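Local coordinates for phenazine biosynthesis protein, PhzF family (Bacillus anthracis, PDB 3EDN) that probably acts as an isomerase-like enzyme of the PhzF family, with a diaminopimelate epimerase-like fold, at residues Glu116-Met121 / Asp284-Ala289; Tyr9-Asn14 / Gly76-Ile81; Glu253-Gln258 / Arg267-Val272. All coordinates share one frame; numbering follows the deposited sequence. Where two conformers were deposited one is given.

Contact 1: Glu116-Met121 / Asp284-Ala289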
ATOM      1  N   GLU A 116     -27.819  15.516 -15.393  1.00 19.56           N
ATOM      2  CA  GLU A 116     -26.810  14.509 -15.070  0.50 18.28           C
ATOM      3  C   GLU A 116     -25.529  15.145 -14.529  1.00 17.00           C
ATOM      4  O   GLU A 116     -25.054  16.136 -15.085  1.00 18.35           O
ATOM      5  CB  GLU A 116     -26.442  13.707 -16.325  0.50 18.58           C
ATOM      6  CG  GLU A 116     -27.602  13.068 -17.084  0.50 18.86           C
ATOM      7  CD  GLU A 116     -27.127  12.102 -18.158  0.50 18.94           C
ATOM      8  OE1 GLU A 116     -26.738  12.563 -19.257  0.50 18.45           O
ATOM      9  OE2 GLU A 116     -27.128  10.873 -17.905  0.50 20.31           O
ATOM     10  N   THR A 117     -24.961  14.565 -13.481  1.00 14.69           N
ATOM     11  CA  THR A 117     -23.697  15.027 -12.945  1.00 14.23           C
ATOM     12  C   THR A 117     -22.556  14.695 -13.898  1.00 13.71           C
ATOM     13  O   THR A 117     -22.439  13.560 -14.381  1.00 12.31           O
ATOM     14  CB  THR A 117     -23.432  14.419 -11.564  1.00 15.19           C
ATOM     15  OG1 THR A 117     -24.378  14.960 -10.620  1.00 15.82           O
ATOM     16  CG2 THR A 117     -22.015  14.730 -11.102  1.00 15.01           C
ATOM     17  N   PHE A 118     -21.745  15.707 -14.191  1.00 12.48           N
ATOM     18  CA  PHE A 118     -20.571  15.565 -15.035  1.00 13.54           C
ATOM     19  C   PHE A 118     -19.311  15.861 -14.240  1.00 12.51           C
ATOM     20  O   PHE A 118     -19.293  16.758 -13.399  1.00 14.30           O
ATOM     21  CB  PHE A 118     -20.679  16.547 -16.218  1.00 15.25           C
ATOM     22  CG  PHE A 118     -21.291  15.944 -17.445  1.00 16.93           C
ATOM     23  CD1 PHE A 118     -22.608  15.485 -17.450  1.00 17.81           C
ATOM     24  CD2 PHE A 118     -20.534  15.796 -18.593  1.00 18.39           C
ATOM     25  CE1 PHE A 118     -23.143  14.904 -18.605  1.00 18.11           C
ATOM     26  CE2 PHE A 118     -21.064  15.234 -19.726  1.00 18.21           C
ATOM     27  CZ  PHE A 118     -22.359  14.783 -19.735  1.00 17.94           C
ATOM     28  N   ILE A 119     -18.263  15.096 -14.509  1.00 10.75           N
ATOM     29  CA  ILE A 119     -16.972  15.229 -13.832  1.00 10.28           C
ATOM     30  C   ILE A 119     -15.979  15.726 -14.878  1.00 10.43           C
ATOM     31  O   ILE A 119     -15.796  15.073 -15.918  1.00 10.73           O
ATOM     32  CB  ILE A 119     -16.469  13.865 -13.316  1.00  9.73           C
ATOM     33  CG1 ILE A 119     -17.545  13.184 -12.457  1.00 10.27           C
ATOM     34  CG2 ILE A 119     -15.164  14.018 -12.567  1.00  9.14           C
ATOM     35  CD1 ILE A 119     -18.115  14.043 -11.345  1.00 11.06           C
ATOM     36  N   LYS A 120     -15.325  16.849 -14.586  1.00  9.63           N
ATOM     37  CA  LYS A 120     -14.487  17.551 -15.564  1.00 11.02           C
ATOM     38  C   LYS A 120     -13.051  17.585 -15.074  1.00 10.63           C
ATOM     39  O   LYS A 120     -12.798  17.862 -13.903  1.00 11.33           O
ATOM     40  CB  LYS A 120     -15.016  18.973 -15.763  1.00 10.95           C
ATOM     41  CG  LYS A 120     -14.286  19.793 -16.818  1.00 12.61           C
ATOM     42  CD  LYS A 120     -14.971  21.163 -16.955  1.00 13.91           C
ATOM     43  CE  LYS A 120     -14.232  22.074 -17.915  1.00 15.21           C
ATOM     44  NZ  LYS A 120     -14.873  23.433 -17.946  1.00 18.08           N
HETATM   45  N   MSE A 121     -12.100  17.313 -15.959  1.00 11.15           N
HETATM   46  CA  MSE A 121     -10.694  17.323 -15.564  1.00 14.42           C
HETATM   47  C   MSE A 121      -9.840  17.898 -16.683  1.00 12.55           C
HETATM   48  O   MSE A 121     -10.262  17.931 -17.834  1.00 11.30           O
HETATM   49  CB  MSE A 121     -10.209  15.923 -15.183  1.00 17.21           C
HETATM   50  CG  MSE A 121     -10.293  14.892 -16.275  1.00 19.12           C
HETATM   51 SE   MSE A 121     -10.435  13.055 -15.542  0.75 21.55          SE
HETATM   52  CE  MSE A 121     -11.957  13.366 -14.383  1.00 22.87           C
ATOM     53  N   ASP A 284      -9.779  20.379 -21.631  1.00  9.78           N
ATOM     54  CA  ASP A 284     -10.449  19.659 -20.546  1.00 10.13           C
ATOM     55  C   ASP A 284     -11.402  18.628 -21.132  1.00 10.02           C
ATOM     56  O   ASP A 284     -11.942  18.795 -22.220  1.00 10.26           O
ATOM     57  CB  ASP A 284     -11.274  20.619 -19.683  1.00 12.71           C
ATOM     58  CG  ASP A 284     -10.448  21.781 -19.124  1.00 15.31           C
ATOM     59  OD1 ASP A 284      -9.604  21.557 -18.237  1.00 16.91           O
ATOM     60  OD2 ASP A 284     -10.662  22.942 -19.553  1.00 17.42           O
ATOM     61  N   ILE A 285     -11.668  17.565 -20.393  1.00  9.32           N
ATOM     62  CA  ILE A 285     -12.759  16.688 -20.787  1.00  9.34           C
ATOM     63  C   ILE A 285     -13.708  16.499 -19.617  1.00  8.72           C
ATOM     64  O   ILE A 285     -13.340  16.709 -18.445  1.00  9.45           O
ATOM     65  CB  ILE A 285     -12.269  15.305 -21.292  1.00  9.66           C
ATOM     66  CG1 ILE A 285     -11.588  14.516 -20.168  1.00 10.32           C
ATOM     67  CG2 ILE A 285     -11.322  15.479 -22.486  1.00 10.23           C
ATOM     68  CD1 ILE A 285     -11.589  13.003 -20.381  1.00 12.25           C
ATOM     69  N   ALA A 286     -14.941  16.126 -19.940  1.00  9.67           N
ATOM     70  CA  ALA A 286     -15.926  15.831 -18.909  1.00 10.34           C
ATOM     71  C   ALA A 286     -16.791  14.676 -19.354  1.00 10.42           C
ATOM     72  O   ALA A 286     -17.068  14.506 -20.541  1.00 11.07           O
ATOM     73  CB  ALA A 286     -16.793  17.049 -18.616  1.00 11.80           C
ATOM     74  N   GLY A 287     -17.264  13.900 -18.387  1.00 10.59           N
ATOM     75  CA  GLY A 287     -18.171  12.836 -18.716  1.00 11.35           C
ATOM     76  C   GLY A 287     -19.105  12.607 -17.555  1.00  9.89           C
ATOM     77  O   GLY A 287     -18.834  13.020 -16.416  1.00 10.26           O
ATOM     78  N   THR A 288     -20.227  11.977 -17.856  1.00  9.98           N
ATOM     79  CA  THR A 288     -21.070  11.455 -16.807  1.00  9.77           C
ATOM     80  C   THR A 288     -20.748   9.970 -16.658  1.00  8.64           C
ATOM     81  O   THR A 288     -19.836   9.453 -17.313  1.00  9.32           O
ATOM     82  CB  THR A 288     -22.582  11.716 -17.062  1.00 10.12           C
ATOM     83  OG1 THR A 288     -23.319  11.471 -15.849  1.00  9.81           O
ATOM     84  CG2 THR A 288     -23.115  10.840 -18.184  1.00 10.02           C
ATOM     85  N   ALA A 289     -21.467   9.292 -15.770  1.00  8.42           N
ATOM     86  CA  ALA A 289     -21.263   7.854 -15.550  1.00  7.85           C
ATOM     87  C   ALA A 289     -22.551   7.270 -15.011  1.00  8.21           C
ATOM     88  O   ALA A 289     -23.518   7.988 -14.736  1.00  9.11           O
ATOM     89  CB  ALA A 289     -20.111   7.606 -14.572  1.00  9.25           C
TER
HETATM   90  O   HOH W   1     -25.549   9.687 -15.398  1.00 20.67           O
HETATM   91  O   HOH W   2     -12.879  24.479 -19.574  1.00 25.08           O
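Thr-288 reaches Phe-118 and Thr-117 together. Its CB sits over one face of the Phe-118 ring, 4.0 Å from the centroid. Thr-288 OG1 donates to Thr-117 O at 2.7 Å. The torsion that sets OG1 anti to the Thr-288 N (chi1 -166°) turns the hydroxyl to this carbonyl. The peptide of Gly-287 lies over the same ring face, while Ala-286 CB meets the ring at its edge.

Further along, the strands pair antiparallel from Ile-119/Gly-287 to Met-121/Ile-285. This joins strand 117-122 to the long strand 282-298 of the diaminopimelate epimerase-like fold. Ile-119 N bonds Gly-287 O at 2.9 Å, and Gly-287 N bonds Ile-119 O. Met-121, a selenomethionine, and Ile-285 exchange a second pair of bonds. On the Ile-119 face of the sheet Met-121 CG touches Ile-285 CG1 at 4.1 Å. On the other face the extended Lys-120 chain lays CE on Asp-284 CB at 3.7 Å. A water joins Lys-120 NZ to Asp-284 OD2. A second water donates to Glu-116 OE2, Thr-288 OG1 and Ala-289 O.

The buried Asp-284 carboxylate is bonded by Arg-122, Gln-282 and water. Arg-122, with Lys-120 nearby, probably stabilises its negative charge.

Contact 2: Tyr9-Asn14 / Gly76-Ile81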
ATOM      1  N   TYR A   9     -19.141   0.906 -12.222  1.00  8.10           N
ATOM      2  CA  TYR A   9     -19.803   2.035 -12.890  1.00  7.99           C
ATOM      3  C   TYR A   9     -19.252   2.079 -14.292  1.00  8.06           C
ATOM      4  O   TYR A   9     -18.077   1.756 -14.499  1.00  8.81           O
ATOM      5  CB  TYR A   9     -19.487   3.373 -12.183  1.00  9.49           C
ATOM      6  CG  TYR A   9     -20.413   3.657 -11.031  1.00  8.62           C
ATOM      7  CD1 TYR A   9     -20.400   2.850  -9.898  1.00  8.82           C
ATOM      8  CD2 TYR A   9     -21.318   4.718 -11.075  1.00  9.22           C
ATOM      9  CE1 TYR A   9     -21.261   3.088  -8.843  1.00  9.27           C
ATOM     10  CE2 TYR A   9     -22.184   4.971 -10.022  1.00  9.33           C
ATOM     11  CZ  TYR A   9     -22.139   4.148  -8.898  1.00  9.95           C
ATOM     12  OH  TYR A   9     -23.003   4.374  -7.850  1.00 10.74           O
ATOM     13  N   ASP A  10     -20.091   2.457 -15.255  1.00  8.41           N
ATOM     14  CA  ASP A  10     -19.590   2.686 -16.619  1.00  8.34           C
ATOM     15  C   ASP A  10     -19.365   4.173 -16.795  1.00  8.32           C
ATOM     16  O   ASP A  10     -20.270   4.966 -16.541  1.00  8.45           O
ATOM     17  CB  ASP A  10     -20.573   2.191 -17.683  1.00  9.01           C
ATOM     18  CG  ASP A  10     -20.335   0.741 -18.077  1.00  9.97           C
ATOM     19  OD1 ASP A  10     -19.418   0.091 -17.533  1.00 10.03           O
ATOM     20  OD2 ASP A  10     -21.091   0.283 -18.958  1.00 11.28           O
ATOM     21  N   ALA A  11     -18.147   4.548 -17.184  1.00  8.07           N
ATOM     22  CA  ALA A  11     -17.813   5.958 -17.435  1.00  8.40           C
ATOM     23  C   ALA A  11     -18.190   6.396 -18.853  1.00  8.67           C
ATOM     24  O   ALA A  11     -18.196   5.581 -19.798  1.00  8.51           O
ATOM     25  CB  ALA A  11     -16.333   6.194 -17.209  1.00  9.08           C
ATOM     26  N   PHE A  12     -18.472   7.694 -18.995  1.00  9.33           N
ATOM     27  CA  PHE A  12     -18.779   8.335 -20.289  1.00 10.21           C
ATOM     28  C   PHE A  12     -20.061   7.807 -20.931  1.00 10.86           C
ATOM     29  O   PHE A  12     -20.174   7.706 -22.164  1.00 12.30           O
ATOM     30  CB  PHE A  12     -17.606   8.219 -21.271  1.00 10.45           C
ATOM     31  CG  PHE A  12     -16.308   8.776 -20.753  1.00  9.70           C
ATOM     32  CD1 PHE A  12     -16.217  10.104 -20.351  1.00 10.18           C
ATOM     33  CD2 PHE A  12     -15.158   7.998 -20.729  1.00 10.58           C
ATOM     34  CE1 PHE A  12     -15.003  10.633 -19.882  1.00 10.27           C
ATOM     35  CE2 PHE A  12     -13.969   8.514 -20.264  1.00 10.41           C
ATOM     36  CZ  PHE A  12     -13.885   9.829 -19.861  1.00  9.99           C
ATOM     37  N   THR A  13     -21.033   7.463 -20.096  1.00  9.65           N
ATOM     38  CA  THR A  13     -22.349   7.084 -20.581  1.00 11.43           C
ATOM     39  C   THR A  13     -23.391   7.316 -19.495  1.00 11.48           C
ATOM     40  O   THR A  13     -23.054   7.453 -18.310  1.00 11.31           O
ATOM     41  CB  THR A  13     -22.386   5.597 -21.021  1.00 10.98           C
ATOM     42  OG1 THR A  13     -23.578   5.332 -21.760  1.00 13.27           O
ATOM     43  CG2 THR A  13     -22.351   4.679 -19.805  1.00  9.92           C
ATOM     44  N   ASN A  14     -24.660   7.365 -19.912  1.00 12.28           N
ATOM     45  CA  ASN A  14     -25.750   7.467 -18.952  0.50 13.74           C
ATOM     46  C   ASN A  14     -26.574   6.190 -18.919  1.00 13.83           C
ATOM     47  O   ASN A  14     -27.547   6.092 -18.171  1.00 14.27           O
ATOM     48  CB  ASN A  14     -26.635   8.691 -19.223  0.50 15.36           C
ATOM     49  CG  ASN A  14     -27.100   8.766 -20.660  0.50 16.56           C
ATOM     50  OD1 ASN A  14     -26.993   7.798 -21.416  0.50 18.00           O
ATOM     51  ND2 ASN A  14     -27.623   9.930 -21.048  0.50 17.84           N
ATOM     52  N   GLY A  76     -11.504   6.130 -14.928  1.00 10.55           N
ATOM     53  CA  GLY A  76     -11.669   5.656 -13.546  1.00 10.32           C
ATOM     54  C   GLY A  76     -11.960   6.820 -12.618  1.00 10.44           C
ATOM     55  O   GLY A  76     -12.769   6.719 -11.702  1.00 11.11           O
ATOM     56  N   THR A  77     -11.324   7.951 -12.869  1.00  9.77           N
ATOM     57  CA  THR A  77     -11.611   9.151 -12.097  1.00  9.50           C
ATOM     58  C   THR A  77     -13.037   9.639 -12.337  1.00  9.46           C
ATOM     59  O   THR A  77     -13.772   9.941 -11.396  1.00  8.60           O
ATOM     60  CB  THR A  77     -10.577  10.253 -12.423  1.00  9.78           C
ATOM     61  OG1 THR A  77      -9.266   9.767 -12.078  1.00 11.40           O
ATOM     62  CG2 THR A  77     -10.864  11.526 -11.646  1.00  9.54           C
ATOM     63  N   VAL A  78     -13.443   9.712 -13.595  1.00  9.67           N
ATOM     64  CA  VAL A  78     -14.821  10.071 -13.901  1.00  9.75           C
ATOM     65  C   VAL A  78     -15.826   9.139 -13.208  1.00  9.46           C
ATOM     66  O   VAL A  78     -16.730   9.611 -12.521  1.00  8.76           O
ATOM     67  CB  VAL A  78     -15.072  10.101 -15.421  1.00 10.30           C
ATOM     68  CG1 VAL A  78     -16.589  10.113 -15.744  1.00 10.71           C
ATOM     69  CG2 VAL A  78     -14.356  11.298 -16.053  1.00 11.72           C
ATOM     70  N   GLY A  79     -15.667   7.828 -13.381  1.00  8.78           N
ATOM     71  CA  GLY A  79     -16.608   6.905 -12.762  1.00  9.98           C
ATOM     72  C   GLY A  79     -16.603   7.001 -11.245  1.00  9.20           C
ATOM     73  O   GLY A  79     -17.660   6.982 -10.593  1.00  9.23           O
ATOM     74  N   THR A  80     -15.414   7.127 -10.674  1.00  7.67           N
ATOM     75  CA  THR A  80     -15.284   7.102  -9.204  1.00  8.10           C
ATOM     76  C   THR A  80     -15.843   8.365  -8.561  1.00  8.64           C
ATOM     77  O   THR A  80     -16.616   8.295  -7.599  1.00  8.89           O
ATOM     78  CB  THR A  80     -13.834   6.862  -8.764  1.00  8.27           C
ATOM     79  OG1 THR A  80     -13.384   5.601  -9.280  1.00  9.04           O
ATOM     80  CG2 THR A  80     -13.701   6.841  -7.243  1.00  8.44           C
ATOM     81  N   ILE A  81     -15.484   9.530  -9.093  1.00  8.52           N
ATOM     82  CA  ILE A  81     -16.027  10.756  -8.526  1.00  8.77           C
ATOM     83  C   ILE A  81     -17.537  10.826  -8.765  1.00  8.15           C
ATOM     84  O   ILE A  81     -18.278  11.260  -7.894  1.00  9.19           O
ATOM     85  CB  ILE A  81     -15.321  12.011  -9.041  1.00  8.87           C
ATOM     86  CG1 ILE A  81     -13.819  11.920  -8.783  1.00  9.18           C
ATOM     87  CG2 ILE A  81     -15.913  13.270  -8.382  1.00  9.52           C
ATOM     88  CD1 ILE A  81     -13.456  11.582  -7.349  1.00 10.61           C
TER
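Ala-11 and Gly-79 bring the backbones together, CA to CA at 4.9 Å, where the end of strand 9-11 passes helix 76-81 with axes 7.4 Å apart at closest and directions 132° apart. No hydrogen bond links the two segments. The contact is van der Waals packing.

Gly-79 has no side chain, so its backbone comes close to the strand. Ala-11 CB points at the helix and lies 4.2 Å from Gly-79 N. The same methyl touches Val-78 CG1. The two branches of Val-78 divide the work. CG1 is anti to the backbone N (chi1 165°) and faces Ala-11. CG2 takes the position beside the backbone N and reaches the Phe-12 ring obliquely. Val-78 CG2 lies 3.9 Å from Phe-12 CE1, with CZ slightly farther. The Val-78 and Phe-12 side chains cross at about a right angle. Tyr-9 lies two residues before Ala-11 on the strand. Tyr-9 CD2 lies 4.3 Å from Gly-79 O, and the Tyr-9 hydroxyl bonds Arg-87 beyond the segment.

Within the helix, Gly-76 O accepts two bonds from Thr-80. Thr-80 OG1 donates to Gly-76 O at 2.7 Å, and Thr-80 N bonds the same oxygen from the opposite face of its plane. This ties the Thr-80 hydroxyl back onto its own helix. Met-121 packs on Val-78 and Ile-285 on Phe-12, so strands 117-122 and 282-298 extend the apolar cluster.

A bound sulfate, probably from the crystallisation liquor, lies about 4 Å from the Phe-12 side chain. Helix 74-86 packed against the surrounding strands fits the diaminopimelate epimerase-like fold, in which a central helix is wrapped by curved sheet.

Contact 3: Glu253-Gln258 / Arg267-Val272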
ATOM      1  N   GLU A 253     -16.751  24.081 -27.092  1.00 12.27           N
ATOM      2  CA  GLU A 253     -16.845  22.704 -26.647  1.00 14.20           C
ATOM      3  C   GLU A 253     -17.493  21.854 -27.713  1.00 13.86           C
ATOM      4  O   GLU A 253     -18.219  22.356 -28.576  1.00 13.33           O
ATOM      5  CB  GLU A 253     -17.584  22.588 -25.312  1.00 16.39           C
ATOM      6  CG  GLU A 253     -19.087  22.565 -25.378  1.00 18.85           C
ATOM      7  CD  GLU A 253     -19.690  22.609 -23.979  1.00 19.18           C
ATOM      8  OE1 GLU A 253     -20.305  21.603 -23.557  1.00 21.35           O
ATOM      9  OE2 GLU A 253     -19.495  23.633 -23.278  1.00 21.09           O
ATOM     10  N   LEU A 254     -17.198  20.563 -27.670  1.00 13.18           N
ATOM     11  CA  LEU A 254     -17.842  19.629 -28.561  1.00 13.30           C
ATOM     12  C   LEU A 254     -18.024  18.309 -27.841  1.00 12.60           C
ATOM     13  O   LEU A 254     -17.376  18.062 -26.832  1.00 12.02           O
ATOM     14  CB  LEU A 254     -16.992  19.415 -29.813  1.00 15.15           C
ATOM     15  CG  LEU A 254     -15.662  18.671 -29.653  1.00 15.53           C
ATOM     16  CD1 LEU A 254     -15.342  17.879 -30.928  1.00 17.26           C
ATOM     17  CD2 LEU A 254     -14.523  19.596 -29.261  1.00 17.02           C
ATOM     18  N   ILE A 255     -18.903  17.475 -28.367  1.00 11.70           N
ATOM     19  CA  ILE A 255     -19.093  16.140 -27.812  1.00 11.32           C
ATOM     20  C   ILE A 255     -18.612  15.181 -28.876  1.00 10.84           C
ATOM     21  O   ILE A 255     -18.926  15.347 -30.066  1.00 10.30           O
ATOM     22  CB  ILE A 255     -20.563  15.837 -27.436  1.00 11.52           C
ATOM     23  CG1 ILE A 255     -21.079  16.875 -26.430  1.00 11.63           C
ATOM     24  CG2 ILE A 255     -20.662  14.465 -26.801  1.00 12.10           C
ATOM     25  CD1 ILE A 255     -22.567  16.738 -26.077  1.00 13.41           C
ATOM     26  N   VAL A 256     -17.827  14.194 -28.449  1.00 10.40           N
ATOM     27  CA  VAL A 256     -17.416  13.112 -29.314  1.00 10.62           C
ATOM     28  C   VAL A 256     -18.077  11.830 -28.838  1.00 10.20           C
ATOM     29  O   VAL A 256     -18.408  11.700 -27.650  1.00 11.41           O
ATOM     30  CB  VAL A 256     -15.872  12.966 -29.383  1.00 11.43           C
ATOM     31  CG1 VAL A 256     -15.244  14.293 -29.778  1.00 12.44           C
ATOM     32  CG2 VAL A 256     -15.295  12.520 -28.060  1.00 13.09           C
ATOM     33  N   GLU A 257     -18.302  10.896 -29.760  1.00 10.22           N
ATOM     34  CA  GLU A 257     -18.935   9.625 -29.409  1.00 10.44           C
ATOM     35  C   GLU A 257     -18.044   8.464 -29.813  1.00  9.89           C
ATOM     36  O   GLU A 257     -17.229   8.576 -30.733  1.00 10.76           O
ATOM     37  CB  GLU A 257     -20.299   9.477 -30.085  1.00 11.01           C
ATOM     38  CG  GLU A 257     -20.166   9.287 -31.609  1.00 10.83           C
ATOM     39  CD  GLU A 257     -21.467   9.086 -32.364  1.00 11.33           C
ATOM     40  OE1 GLU A 257     -22.528   9.578 -31.924  1.00 13.84           O
ATOM     41  OE2 GLU A 257     -21.394   8.477 -33.460  1.00 12.89           O
ATOM     42  N   GLN A 258     -18.226   7.335 -29.139  1.00  9.19           N
ATOM     43  CA  GLN A 258     -17.409   6.159 -29.401  1.00  8.51           C
ATOM     44  C   GLN A 258     -18.131   4.940 -28.886  1.00  9.44           C
ATOM     45  O   GLN A 258     -18.856   5.026 -27.894  1.00 10.45           O
ATOM     46  CB  GLN A 258     -16.078   6.280 -28.646  1.00  9.39           C
ATOM     47  CG  GLN A 258     -14.948   5.301 -29.060  1.00  9.25           C
ATOM     48  CD  GLN A 258     -13.711   5.439 -28.183  1.00  9.33           C
ATOM     49  OE1 GLN A 258     -13.318   6.538 -27.818  1.00 11.89           O
ATOM     50  NE2 GLN A 258     -13.080   4.308 -27.860  1.00 11.27           N
ATOM     51  N   ARG A 267     -19.988   8.899 -24.745  1.00  8.79           N
ATOM     52  CA  ARG A 267     -19.848  10.300 -25.128  0.50  9.90           C
ATOM     53  C   ARG A 267     -18.875  10.978 -24.180  1.00  9.84           C
ATOM     54  O   ARG A 267     -18.892  10.747 -22.973  1.00 10.48           O
ATOM     55  CB  ARG A 267     -21.198  11.020 -25.136  0.50 12.70           C
ATOM     56  CG  ARG A 267     -22.090  10.620 -26.307  0.50 14.53           C
ATOM     57  CD  ARG A 267     -23.285  11.553 -26.471  0.50 16.30           C
ATOM     58  NE  ARG A 267     -24.204  11.508 -25.332  0.50 18.23           N
ATOM     59  CZ  ARG A 267     -25.219  10.651 -25.213  0.50 18.47           C
ATOM     60  NH1 ARG A 267     -25.457   9.757 -26.166  0.50 18.54           N
ATOM     61  NH2 ARG A 267     -26.006  10.692 -24.140  0.50 18.13           N
ATOM     62  N   VAL A 268     -18.000  11.790 -24.749  1.00  8.78           N
ATOM     63  CA  VAL A 268     -17.077  12.600 -23.977  1.00  8.79           C
ATOM     64  C   VAL A 268     -17.236  14.048 -24.403  1.00  8.17           C
ATOM     65  O   VAL A 268     -17.233  14.355 -25.600  1.00  8.75           O
ATOM     66  CB  VAL A 268     -15.629  12.174 -24.170  1.00  8.94           C
ATOM     67  CG1 VAL A 268     -14.715  12.977 -23.243  1.00  9.83           C
ATOM     68  CG2 VAL A 268     -15.490  10.691 -23.908  1.00  9.88           C
ATOM     69  N   THR A 269     -17.419  14.936 -23.428  1.00  8.08           N
ATOM     70  CA  THR A 269     -17.429  16.369 -23.726  1.00  9.02           C
ATOM     71  C   THR A 269     -16.014  16.924 -23.654  1.00  9.33           C
ATOM     72  O   THR A 269     -15.293  16.677 -22.694  1.00  9.50           O
ATOM     73  CB  THR A 269     -18.383  17.106 -22.774  1.00  8.63           C
ATOM     74  OG1 THR A 269     -19.703  16.563 -22.940  1.00  9.96           O
ATOM     75  CG2 THR A 269     -18.418  18.609 -23.083  1.00 10.56           C
ATOM     76  N   VAL A 270     -15.613  17.652 -24.693  1.00  8.46           N
ATOM     77  CA  VAL A 270     -14.268  18.220 -24.760  1.00  8.36           C
ATOM     78  C   VAL A 270     -14.338  19.731 -24.803  1.00  9.48           C
ATOM     79  O   VAL A 270     -15.051  20.281 -25.647  1.00  9.84           O
ATOM     80  CB  VAL A 270     -13.461  17.679 -25.955  1.00  9.00           C
ATOM     81  CG1 VAL A 270     -11.996  18.164 -25.866  1.00 10.27           C
ATOM     82  CG2 VAL A 270     -13.551  16.142 -26.006  1.00 10.07           C
ATOM     83  N   TYR A 271     -13.623  20.377 -23.888  1.00  9.36           N
ATOM     84  CA  TYR A 271     -13.575  21.841 -23.825  1.00 10.95           C
ATOM     85  C   TYR A 271     -12.215  22.315 -24.311  1.00 10.80           C
ATOM     86  O   TYR A 271     -11.168  21.836 -23.844  1.00 11.79           O
ATOM     87  CB  TYR A 271     -13.782  22.329 -22.391  1.00 13.78           C
ATOM     88  CG  TYR A 271     -15.011  21.765 -21.730  1.00 15.48           C
ATOM     89  CD1 TYR A 271     -16.167  22.513 -21.631  1.00 16.78           C
ATOM     90  CD2 TYR A 271     -15.014  20.462 -21.225  1.00 15.68           C
ATOM     91  CE1 TYR A 271     -17.314  21.984 -21.030  1.00 17.24           C
ATOM     92  CE2 TYR A 271     -16.131  19.938 -20.637  1.00 16.92           C
ATOM     93  CZ  TYR A 271     -17.271  20.696 -20.534  1.00 16.61           C
ATOM     94  OH  TYR A 271     -18.391  20.150 -19.932  1.00 17.73           O
ATOM     95  N   VAL A 272     -12.228  23.237 -25.271  1.00 10.24           N
ATOM     96  CA  VAL A 272     -10.991  23.743 -25.854  1.00 10.51           C
ATOM     97  C   VAL A 272     -10.929  25.230 -25.556  1.00 12.41           C
ATOM     98  O   VAL A 272     -11.856  25.965 -25.902  1.00 12.03           O
ATOM     99  CB  VAL A 272     -10.960  23.539 -27.367  1.00 10.48           C
ATOM    100  CG1 VAL A 272      -9.595  23.949 -27.920  1.00 12.18           C
ATOM    101  CG2 VAL A 272     -11.251  22.085 -27.710  1.00 11.69           C
TER
HETATM  102  O   HOH W   3     -20.350  21.579 -20.787  1.00 36.42           O
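Val-256 and Val-268 lie side by side and point the same way, with Val-256 CG2 3.9 Å from Val-268 CB. Leu-254 and Val-270 repeat this at the next hydrogen-bonded pair, two residues along. The end of the Leu-254 side chain leans toward the neighbouring strand, and Leu-254 CD2 reaches Val-270 CB at 4.0 Å. The same methyl comes near Val-272 CG2. Helix 230-244 packs on this apolar face, with Ser-233 against both Val-256 and Val-268.

Four backbone bonds join the two residue pairs. The one from Val-270 N to Leu-254 O is 2.8 Å long and nearly straight, with an N-H...O angle of 178°. Strands 251-258 and 266-273 form a beta hairpin. Strand 211-216 runs parallel beside the first of them, and strand 282-298 lies antiparallel beside the second.

The opposite face carries Ile-255, Thr-269 and longer polar chains. Ile-255 CG2, anti to its own N, packs on Arg-267 CB at 3.9 Å, while its CG1 meets Thr-269 OG1. The Arg-267 guanidinium continues to a salt bridge with Asp-206. Glu-257 also turns to that region, where its carboxylate accepts from the backbone N atoms of Tyr-205 and Asp-206.

At the far end Glu-253 runs alongside Tyr-271. Carboxylate and ring planes stand 64° apart, and Glu-253 OE2 lies 3.5 Å from Tyr-271 CE1. Thr-269 CG2 touches the other oxygen, OE1. A water donates to Glu-253 OE1 at 2.8 Å and also bonds Tyr-271 OH.

In the fold
Along the chain contact 2 comes first and is complete before contact 1 begins. Contact 3 then falls within the long span between the two segments of contact 1. The centres of contacts 1 and 2 are about 8 Å apart, those of 1 and 3 about 10 Å, and those of 2 and 3 about 15 Å. Strand 282-298 ties the set together. It pairs with strands 117-122 and 3-11, which pack on helix 74-86, and with strand 266-273 of the hairpin. Phe-12 bonds through its backbone to both Thr-288 and Arg-267, so all three contacts meet there. This continuity joins the half around helix 74-86 to the half around helix 230-244.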